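Local coordinates for protein 4-alpha-glucanotransferase (Streptococcus agalactiae, PDB 6M6T) that binds glycan in a pocket of its TIM-barrel fold and is also known as amylomaltase or disproportionating enzyme, at residues M448-M460 / W472-F486. Sequence-based numbering, arbitrary orientation.
Sequences MQDLLDKPADSRM and WRMRKEDLTENRKAF
Trp472 lays its indole against the amide of Gln449, the two planes only 8° apart and Gln449 CG 3.8 Å from the centroid of the six-membered ring. The bend of the Gln449 chain at chi2 (87°) folds the amide back over that face, and the bond from Gln449 NE2 to Ser458 O, 3.1 Å and nearly straight, fixes its rotation. Met448 CG meets the ring edge in its plane, 3.9 Å from Trp472 CH2, while Met474 N lies over the rim of the opposite face.

The two methyls of Leu452 diverge to different residues of 472-486. Its CD1 packs 3.6 Å from Met474 CG, and its CD2 sits equally near Leu479 CD1, the two leucines crossing at about a right angle. Beyond them the aliphatic part of Arg483 runs past the end of helix 448-451, with its CD 3.4 Å from Leu451 O.

Lys454 brings its ammonium to the indole edge near Trp472 NE1. A water accepts from Lys454 NZ and Arg475 N, and Glu98 forms salt bridges with both Lys454 and Arg475, which probably offsets the closeness of their like charges.

Helix 448-451 closes in a Schellman motif, with Asp453 at positive phi as C-prime residue. It directly follows barrel strand 443-447, so the contact packs loop 472-480 and the first turn of helix 481-493 against the short helix and turn after a TIM-barrel strand.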
ATOM      1  N   MET A 448     -12.390   2.106   7.450  1.00 41.65           N
ATOM      2  CA  MET A 448     -12.529   2.836   8.707  1.00 44.67           C
ATOM      3  C   MET A 448     -13.215   4.191   8.526  1.00 47.36           C
ATOM      4  O   MET A 448     -13.828   4.699   9.474  1.00 43.55           O
ATOM      5  CB  MET A 448     -11.153   3.008   9.367  1.00 49.41           C
ATOM      6  CG  MET A 448     -11.150   3.832  10.657  1.00 54.70           C
ATOM      7  SD  MET A 448     -12.060   3.059  12.012  1.00 62.17           S
ATOM      8  CE  MET A 448     -11.187   1.536  12.162  1.00 50.04           C
ATOM      9  N   GLN A 449     -13.153   4.775   7.328  1.00 49.57           N
ATOM     10  CA  GLN A 449     -13.911   5.997   7.069  1.00 48.16           C
ATOM     11  C   GLN A 449     -15.394   5.774   7.315  1.00 53.32           C
ATOM     12  O   GLN A 449     -16.025   6.501   8.095  1.00 57.89           O
ATOM     13  CB  GLN A 449     -13.690   6.471   5.632  1.00 53.06           C
ATOM     14  CG  GLN A 449     -12.448   7.297   5.388  1.00 44.34           C
ATOM     15  CD  GLN A 449     -11.240   6.428   5.093  1.00 46.31           C
ATOM     16  OE1 GLN A 449     -11.088   5.317   5.642  1.00 45.86           O
ATOM     17  NE2 GLN A 449     -10.377   6.918   4.212  1.00 39.27           N
ATOM     18  N   ASP A 450     -15.960   4.745   6.667  1.00 53.74           N
ATOM     19  CA  ASP A 450     -17.407   4.520   6.680  1.00 53.39           C
ATOM     20  C   ASP A 450     -17.906   4.021   8.028  1.00 48.29           C
ATOM     21  O   ASP A 450     -19.043   4.309   8.409  1.00 55.51           O
ATOM     22  CB  ASP A 450     -17.773   3.536   5.577  1.00 52.92           C
ATOM     23  CG  ASP A 450     -17.215   3.957   4.228  1.00 61.26           C
ATOM     24  OD1 ASP A 450     -17.304   5.173   3.922  1.00 56.91           O
ATOM     25  OD2 ASP A 450     -16.687   3.084   3.486  1.00 61.87           O
ATOM     26  N   LEU A 451     -17.080   3.283   8.763  1.00 46.93           N
ATOM     27  CA  LEU A 451     -17.434   2.919  10.130  1.00 50.99           C
ATOM     28  C   LEU A 451     -17.717   4.152  10.990  1.00 47.70           C
ATOM     29  O   LEU A 451     -18.626   4.134  11.826  1.00 45.24           O
ATOM     30  CB  LEU A 451     -16.323   2.077  10.737  1.00 46.59           C
ATOM     31  CG  LEU A 451     -16.672   1.609  12.127  1.00 43.88           C
ATOM     32  CD1 LEU A 451     -17.259   0.217  12.049  1.00 46.91           C
ATOM     33  CD2 LEU A 451     -15.426   1.646  12.974  1.00 48.86           C
ATOM     34  N   LEU A 452     -16.969   5.236  10.792  1.00 50.69           N
ATOM     35  CA  LEU A 452     -17.229   6.489  11.498  1.00 53.33           C
ATOM     36  C   LEU A 452     -18.138   7.437  10.727  1.00 56.43           C
ATOM     37  O   LEU A 452     -18.292   8.592  11.146  1.00 54.17           O
ATOM     38  CB  LEU A 452     -15.924   7.218  11.816  1.00 48.35           C
ATOM     39  CG  LEU A 452     -14.780   6.319  12.264  1.00 54.91           C
ATOM     40  CD1 LEU A 452     -13.454   7.066  12.117  1.00 53.11           C
ATOM     41  CD2 LEU A 452     -14.991   5.813  13.688  1.00 50.89           C
ATOM     42  N   ASP A 453     -18.706   6.993   9.604  1.00 56.45           N
ATOM     43  CA  ASP A 453     -19.635   7.796   8.810  1.00 58.87           C
ATOM     44  C   ASP A 453     -18.998   9.121   8.378  1.00 62.44           C
ATOM     45  O   ASP A 453     -19.519  10.203   8.649  1.00 74.45           O
ATOM     46  CB  ASP A 453     -20.939   8.038   9.591  1.00 60.93           C
ATOM     47  CG  ASP A 453     -22.135   8.377   8.683  1.00 71.75           C
ATOM     48  OD1 ASP A 453     -22.427   7.607   7.737  1.00 68.96           O
ATOM     49  OD2 ASP A 453     -22.798   9.415   8.920  1.00 75.51           O
ATOM     50  N   LYS A 454     -17.810   9.022   7.663  1.00 54.93           N
ATOM     51  CA  LYS A 454     -17.196  10.311   7.335  1.00 60.28           C
ATOM     52  C   LYS A 454     -17.615  10.792   5.941  1.00 62.69           C
ATOM     53  O   LYS A 454     -17.961   9.981   5.075  1.00 63.47           O
ATOM     54  CB  LYS A 454     -15.669  10.210   7.418  1.00 58.41           C
ATOM     55  CG  LYS A 454     -15.123  10.269   8.846  1.00 56.83           C
ATOM     56  CD  LYS A 454     -15.569  11.547   9.543  1.00 59.25           C
ATOM     57  CE  LYS A 454     -14.746  11.822  10.802  1.00 60.46           C
ATOM     58  NZ  LYS A 454     -13.317  12.164  10.499  1.00 67.21           N
ATOM     59  N   PRO A 455     -17.615  12.131   5.682  1.00 60.54           N
ATOM     60  CA  PRO A 455     -18.172  12.648   4.414  1.00 56.88           C
ATOM     61  C   PRO A 455     -17.234  12.506   3.222  1.00 60.00           C
ATOM     62  O   PRO A 455     -16.172  11.895   3.350  1.00 61.14           O
ATOM     63  CB  PRO A 455     -18.445  14.127   4.729  1.00 54.07           C
ATOM     64  CG  PRO A 455     -18.244  14.270   6.228  1.00 57.00           C
ATOM     65  CD  PRO A 455     -17.241  13.230   6.583  1.00 63.09           C
ATOM     66  N   ALA A 456     -17.600  13.064   2.061  1.00 53.66           N
ATOM     67  CA  ALA A 456     -16.831  12.801   0.844  1.00 53.03           C
ATOM     68  C   ALA A 456     -15.395  13.293   0.938  1.00 60.60           C
ATOM     69  O   ALA A 456     -14.528  12.764   0.230  1.00 55.45           O
ATOM     70  CB  ALA A 456     -17.506  13.435  -0.370  1.00 46.20           C
ATOM     71  N   ASP A 457     -15.125  14.285   1.800  1.00 60.50           N
ATOM     72  CA  ASP A 457     -13.768  14.804   1.972  1.00 60.74           C
ATOM     73  C   ASP A 457     -12.760  13.713   2.314  1.00 59.76           C
ATOM     74  O   ASP A 457     -11.561  13.886   2.053  1.00 59.64           O
ATOM     75  CB  ASP A 457     -13.728  15.894   3.076  1.00 68.04           C
ATOM     76  CG  ASP A 457     -14.176  15.378   4.490  1.00 78.23           C
ATOM     77  OD1 ASP A 457     -13.738  14.289   4.954  1.00 73.87           O
ATOM     78  OD2 ASP A 457     -14.955  16.097   5.164  1.00 74.71           O
ATOM     79  N   SER A 458     -13.223  12.596   2.883  1.00 59.24           N
ATOM     80  CA  SER A 458     -12.373  11.632   3.577  1.00 57.61           C
ATOM     81  C   SER A 458     -11.781  10.580   2.658  1.00 49.81           C
ATOM     82  O   SER A 458     -11.052   9.705   3.140  1.00 44.94           O
ATOM     83  CB  SER A 458     -13.163  10.934   4.688  1.00 61.39           C
ATOM     84  OG  SER A 458     -14.437  10.532   4.204  1.00 65.33           O
ATOM     85  N   ARG A 459     -12.084  10.650   1.363  1.00 48.89           N
ATOM     86  CA  ARG A 459     -11.559   9.693   0.397  1.00 50.43           C
ATOM     87  C   ARG A 459     -10.035   9.648   0.477  1.00 44.72           C
ATOM     88  O   ARG A 459      -9.383  10.684   0.592  1.00 45.83           O
ATOM     89  CB  ARG A 459     -12.029  10.092  -1.010  1.00 52.23           C
ATOM     90  CG  ARG A 459     -11.850   9.054  -2.099  1.00 40.02           C
ATOM     91  CD  ARG A 459     -12.159   9.632  -3.478  1.00 40.68           C
ATOM     92  NE  ARG A 459     -11.908   8.610  -4.490  1.00 48.35           N
ATOM     93  CZ  ARG A 459     -12.595   8.454  -5.617  1.00 46.39           C
ATOM     94  NH1 ARG A 459     -13.589   9.276  -5.926  1.00 48.16           N
ATOM     95  NH2 ARG A 459     -12.274   7.471  -6.443  1.00 39.35           N
ATOM     96  N   MET A 460      -9.465   8.436   0.444  1.00 47.26           N
ATOM     97  CA  MET A 460      -8.017   8.295   0.600  1.00 40.90           C
ATOM     98  C   MET A 460      -7.275   8.602  -0.696  1.00 52.82           C
ATOM     99  O   MET A 460      -6.333   9.403  -0.696  1.00 55.08           O
ATOM    100  CB  MET A 460      -7.669   6.894   1.083  1.00 42.01           C
ATOM    101  CG  MET A 460      -6.230   6.747   1.458  1.00 42.31           C
ATOM    102  SD  MET A 460      -5.822   7.607   2.991  1.00 50.66           S
ATOM    103  CE  MET A 460      -4.343   6.691   3.431  1.00 41.68           C
ATOM    104  N   TRP A 472      -6.012  11.434   4.755  1.00 61.55           N
ATOM    105  CA  TRP A 472      -6.986  11.241   5.822  1.00 57.83           C
ATOM    106  C   TRP A 472      -6.323  10.686   7.078  1.00 49.12           C
ATOM    107  O   TRP A 472      -5.564   9.713   7.026  1.00 53.36           O
ATOM    108  CB  TRP A 472      -8.101  10.308   5.380  1.00 50.46           C
ATOM    109  CG  TRP A 472      -9.185  10.234   6.389  1.00 47.80           C
ATOM    110  CD1 TRP A 472     -10.091  11.210   6.693  1.00 51.63           C
ATOM    111  CD2 TRP A 472      -9.479   9.130   7.245  1.00 45.62           C
ATOM    112  NE1 TRP A 472     -10.943  10.773   7.678  1.00 51.56           N
ATOM    113  CE2 TRP A 472     -10.587   9.501   8.038  1.00 46.53           C
ATOM    114  CE3 TRP A 472      -8.914   7.862   7.422  1.00 39.71           C
ATOM    115  CZ2 TRP A 472     -11.135   8.653   8.989  1.00 41.98           C
ATOM    116  CZ3 TRP A 472      -9.456   7.028   8.371  1.00 41.84           C
ATOM    117  CH2 TRP A 472     -10.561   7.424   9.139  1.00 40.52           C
ATOM    118  N   ARG A 473      -6.606  11.316   8.206  1.00 50.57           N
ATOM    119  CA  ARG A 473      -6.328  10.739   9.508  1.00 50.89           C
ATOM    120  C   ARG A 473      -7.626  10.719  10.305  1.00 45.70           C
ATOM    121  O   ARG A 473      -8.580  11.439  10.000  1.00 49.96           O
ATOM    122  CB  ARG A 473      -5.216  11.517  10.235  1.00 55.55           C
ATOM    123  CG  ARG A 473      -3.846  11.369   9.573  1.00 48.19           C
ATOM    124  CD  ARG A 473      -2.780  12.194  10.253  1.00 47.18           C
ATOM    125  NE  ARG A 473      -2.416  11.643  11.554  1.00 53.00           N
ATOM    126  CZ  ARG A 473      -2.052  12.373  12.610  1.00 53.89           C
ATOM    127  NH1 ARG A 473      -1.981  13.698  12.526  1.00 56.73           N
ATOM    128  NH2 ARG A 473      -1.752  11.774  13.753  1.00 47.63           N
ATOM    129  N   MET A 474      -7.668   9.875  11.321  1.00 48.44           N
ATOM    130  CA  MET A 474      -8.880   9.662  12.104  1.00 51.67           C
ATOM    131  C   MET A 474      -8.710  10.192  13.525  1.00 60.70           C
ATOM    132  O   MET A 474      -7.752   9.833  14.223  1.00 60.52           O
ATOM    133  CB  MET A 474      -9.233   8.183  12.137  1.00 54.69           C
ATOM    134  CG  MET A 474     -10.163   7.791  13.254  1.00 62.94           C
ATOM    135  SD  MET A 474      -9.741   6.104  13.731  1.00 68.22           S
ATOM    136  CE  MET A 474      -8.127   6.432  14.427  1.00 52.80           C
ATOM    137  N   ARG A 475      -9.650  11.029  13.956  1.00 60.52           N
ATOM    138  CA  ARG A 475      -9.652  11.507  15.331  1.00 54.63           C
ATOM    139  C   ARG A 475     -10.032  10.377  16.281  1.00 58.84           C
ATOM    140  O   ARG A 475     -10.991   9.638  16.028  1.00 58.96           O
ATOM    141  CB  ARG A 475     -10.627  12.668  15.467  1.00 60.09           C
ATOM    142  CG  ARG A 475     -10.647  13.573  14.255  1.00 62.47           C
ATOM    143  CD  ARG A 475     -11.212  14.943  14.584  1.00 72.19           C
ATOM    144  NE  ARG A 475     -12.652  14.920  14.852  1.00 73.72           N
ATOM    145  CZ  ARG A 475     -13.582  15.026  13.907  1.00 77.38           C
ATOM    146  NH1 ARG A 475     -13.222  15.148  12.632  1.00 73.57           N
ATOM    147  NH2 ARG A 475     -14.871  15.002  14.232  1.00 72.95           N
ATOM    148  N   LYS A 476      -9.262  10.232  17.370  1.00 58.65           N
ATOM    149  CA  LYS A 476      -9.623   9.298  18.441  1.00 56.73           C
ATOM    150  C   LYS A 476     -10.982   9.643  19.030  1.00 57.97           C
ATOM    151  O   LYS A 476     -11.702   8.761  19.517  1.00 54.29           O
ATOM    152  CB  LYS A 476      -8.549   9.314  19.537  1.00 61.46           C
ATOM    153  CG  LYS A 476      -8.447   8.037  20.384  1.00 67.17           C
ATOM    154  CD  LYS A 476      -7.027   7.855  20.942  1.00 69.73           C
ATOM    155  CE  LYS A 476      -6.728   6.405  21.371  1.00 73.35           C
ATOM    156  NZ  LYS A 476      -6.938   5.375  20.310  1.00 74.39           N
ATOM    157  N   GLU A 477     -11.343  10.925  18.976  1.00 55.99           N
ATOM    158  CA  GLU A 477     -12.665  11.383  19.378  1.00 56.06           C
ATOM    159  C   GLU A 477     -13.789  10.687  18.611  1.00 54.84           C
ATOM    160  O   GLU A 477     -14.911  10.595  19.111  1.00 59.49           O
ATOM    161  CB  GLU A 477     -12.717  12.898  19.175  1.00 62.54           C
ATOM    162  CG  GLU A 477     -14.087  13.537  19.256  1.00 68.52           C
ATOM    163  CD  GLU A 477     -14.030  15.029  18.987  1.00 77.55           C
ATOM    164  OE1 GLU A 477     -12.959  15.502  18.536  1.00 78.58           O
ATOM    165  OE2 GLU A 477     -15.044  15.724  19.231  1.00 79.49           O
ATOM    166  N   ASP A 478     -13.524  10.205  17.401  1.00 57.02           N
ATOM    167  CA  ASP A 478     -14.575   9.669  16.549  1.00 55.17           C
ATOM    168  C   ASP A 478     -14.781   8.176  16.709  1.00 57.94           C
ATOM    169  O   ASP A 478     -15.768   7.650  16.175  1.00 54.72           O
ATOM    170  CB  ASP A 478     -14.274   9.955  15.083  1.00 60.48           C
ATOM    171  CG  ASP A 478     -14.713  11.331  14.663  1.00 72.16           C
ATOM    172  OD1 ASP A 478     -14.059  12.305  15.097  1.00 73.80           O
ATOM    173  OD2 ASP A 478     -15.704  11.437  13.902  1.00 77.44           O
ATOM    174  N   LEU A 479     -13.874   7.480  17.400  1.00 56.63           N
ATOM    175  CA  LEU A 479     -14.046   6.046  17.646  1.00 56.43           C
ATOM    176  C   LEU A 479     -14.845   5.820  18.936  1.00 53.13           C
ATOM    177  O   LEU A 479     -14.422   5.144  19.876  1.00 47.31           O
ATOM    178  CB  LEU A 479     -12.695   5.337  17.676  1.00 48.52           C
ATOM    179  CG  LEU A 479     -12.787   3.846  17.308  1.00 53.49           C
ATOM    180  CD1 LEU A 479     -13.916   3.575  16.303  1.00 53.67           C
ATOM    181  CD2 LEU A 479     -11.464   3.281  16.783  1.00 52.37           C
ATOM    182  N   THR A 480     -16.040   6.409  18.942  1.00 50.58           N
ATOM    183  CA  THR A 480     -16.993   6.245  20.027  1.00 50.63           C
ATOM    184  C   THR A 480     -17.320   4.768  20.263  1.00 49.16           C
ATOM    185  O   THR A 480     -17.320   3.952  19.340  1.00 46.83           O
ATOM    186  CB  THR A 480     -18.264   7.033  19.697  1.00 53.37           C
ATOM    187  OG1 THR A 480     -19.014   6.348  18.678  1.00 49.92           O
ATOM    188  CG2 THR A 480     -17.909   8.427  19.182  1.00 46.52           C
ATOM    189  N   GLU A 481     -17.590   4.425  21.523  1.00 52.39           N
ATOM    190  CA  GLU A 481     -18.035   3.084  21.907  1.00 61.33           C
ATOM    191  C   GLU A 481     -19.224   2.602  21.075  1.00 53.25           C
ATOM    192  O   GLU A 481     -19.491   1.403  20.964  1.00 43.37           O
ATOM    193  CB  GLU A 481     -18.396   3.056  23.405  1.00 66.45           C
ATOM    194  CG  GLU A 481     -17.703   1.936  24.203  1.00 72.78           C
ATOM    195  CD  GLU A 481     -16.163   1.979  24.101  1.00 79.53           C
ATOM    196  OE1 GLU A 481     -15.584   3.091  24.063  1.00 79.79           O
ATOM    197  OE2 GLU A 481     -15.526   0.898  24.118  1.00 82.42           O
ATOM    198  N   ASN A 482     -19.994   3.557  20.561  1.00 54.66           N
ATOM    199  CA  ASN A 482     -21.138   3.231  19.709  1.00 51.16           C
ATOM    200  C   ASN A 482     -20.687   2.691  18.348  1.00 54.67           C
ATOM    201  O   ASN A 482     -21.210   1.669  17.881  1.00 52.49           O
ATOM    202  CB  ASN A 482     -22.023   4.483  19.572  1.00 58.17           C
ATOM    203  CG  ASN A 482     -23.012   4.416  18.431  1.00 65.13           C
ATOM    204  OD1 ASN A 482     -22.672   4.703  17.273  1.00 63.43           O
ATOM    205  ND2 ASN A 482     -24.264   4.073  18.759  1.00 62.20           N
ATOM    206  N   ARG A 483     -19.704   3.343  17.704  1.00 53.62           N
ATOM    207  CA  ARG A 483     -19.161   2.803  16.453  1.00 49.89           C
ATOM    208  C   ARG A 483     -18.612   1.396  16.668  1.00 51.29           C
ATOM    209  O   ARG A 483     -18.868   0.479  15.869  1.00 51.61           O
ATOM    210  CB  ARG A 483     -18.061   3.707  15.880  1.00 43.93           C
ATOM    211  CG  ARG A 483     -18.436   5.155  15.647  1.00 47.85           C
ATOM    212  CD  ARG A 483     -19.705   5.297  14.829  1.00 48.58           C
ATOM    213  NE  ARG A 483     -19.861   6.662  14.334  1.00 50.56           N
ATOM    214  CZ  ARG A 483     -21.035   7.264  14.165  1.00 56.49           C
ATOM    215  NH1 ARG A 483     -22.155   6.605  14.454  1.00 64.08           N
ATOM    216  NH2 ARG A 483     -21.093   8.513  13.700  1.00 42.61           N
ATOM    217  N   LYS A 484     -17.851   1.213  17.754  1.00 48.31           N
ATOM    218  CA  LYS A 484     -17.265  -0.092  18.042  1.00 45.34           C
ATOM    219  C   LYS A 484     -18.348  -1.133  18.268  1.00 46.91           C
ATOM    220  O   LYS A 484     -18.224  -2.277  17.817  1.00 47.06           O
ATOM    221  CB  LYS A 484     -16.336  -0.002  19.259  1.00 44.74           C
ATOM    222  CG  LYS A 484     -15.072   0.811  19.000  1.00 55.71           C
ATOM    223  CD  LYS A 484     -14.544   1.549  20.240  1.00 59.08           C
ATOM    224  CE  LYS A 484     -13.492   0.736  20.965  1.00 55.60           C
ATOM    225  NZ  LYS A 484     -14.176  -0.281  21.792  1.00 69.51           N
ATOM    226  N   ALA A 485     -19.421  -0.753  18.971  1.00 53.01           N
ATOM    227  CA  ALA A 485     -20.510  -1.688  19.235  1.00 52.34           C
ATOM    228  C   ALA A 485     -21.221  -2.078  17.945  1.00 47.34           C
ATOM    229  O   ALA A 485     -21.609  -3.237  17.764  1.00 39.80           O
ATOM    230  CB  ALA A 485     -21.492  -1.069  20.225  1.00 51.39           C
ATOM    231  N   PHE A 486     -21.368  -1.117  17.032  1.00 47.63           N
ATOM    232  CA  PHE A 486     -21.947  -1.401  15.729  1.00 44.70           C
ATOM    233  C   PHE A 486     -21.119  -2.432  14.973  1.00 48.57           C
ATOM    234  O   PHE A 486     -21.664  -3.385  14.385  1.00 45.90           O
ATOM    235  CB  PHE A 486     -22.052  -0.116  14.911  1.00 43.84           C
ATOM    236  CG  PHE A 486     -22.383  -0.368  13.481  1.00 52.73           C
ATOM    237  CD1 PHE A 486     -23.586  -0.959  13.136  1.00 51.99           C
ATOM    238  CD2 PHE A 486     -21.480  -0.074  12.484  1.00 50.53           C
ATOM    239  CE1 PHE A 486     -23.893  -1.219  11.819  1.00 56.29           C
ATOM    240  CE2 PHE A 486     -21.787  -0.335  11.167  1.00 53.01           C
ATOM    241  CZ  PHE A 486     -22.989  -0.914  10.832  1.00 49.47           C
TER
HETATM  242  O   HOH W   1     -11.918  10.691  12.702  1.00 56.18           O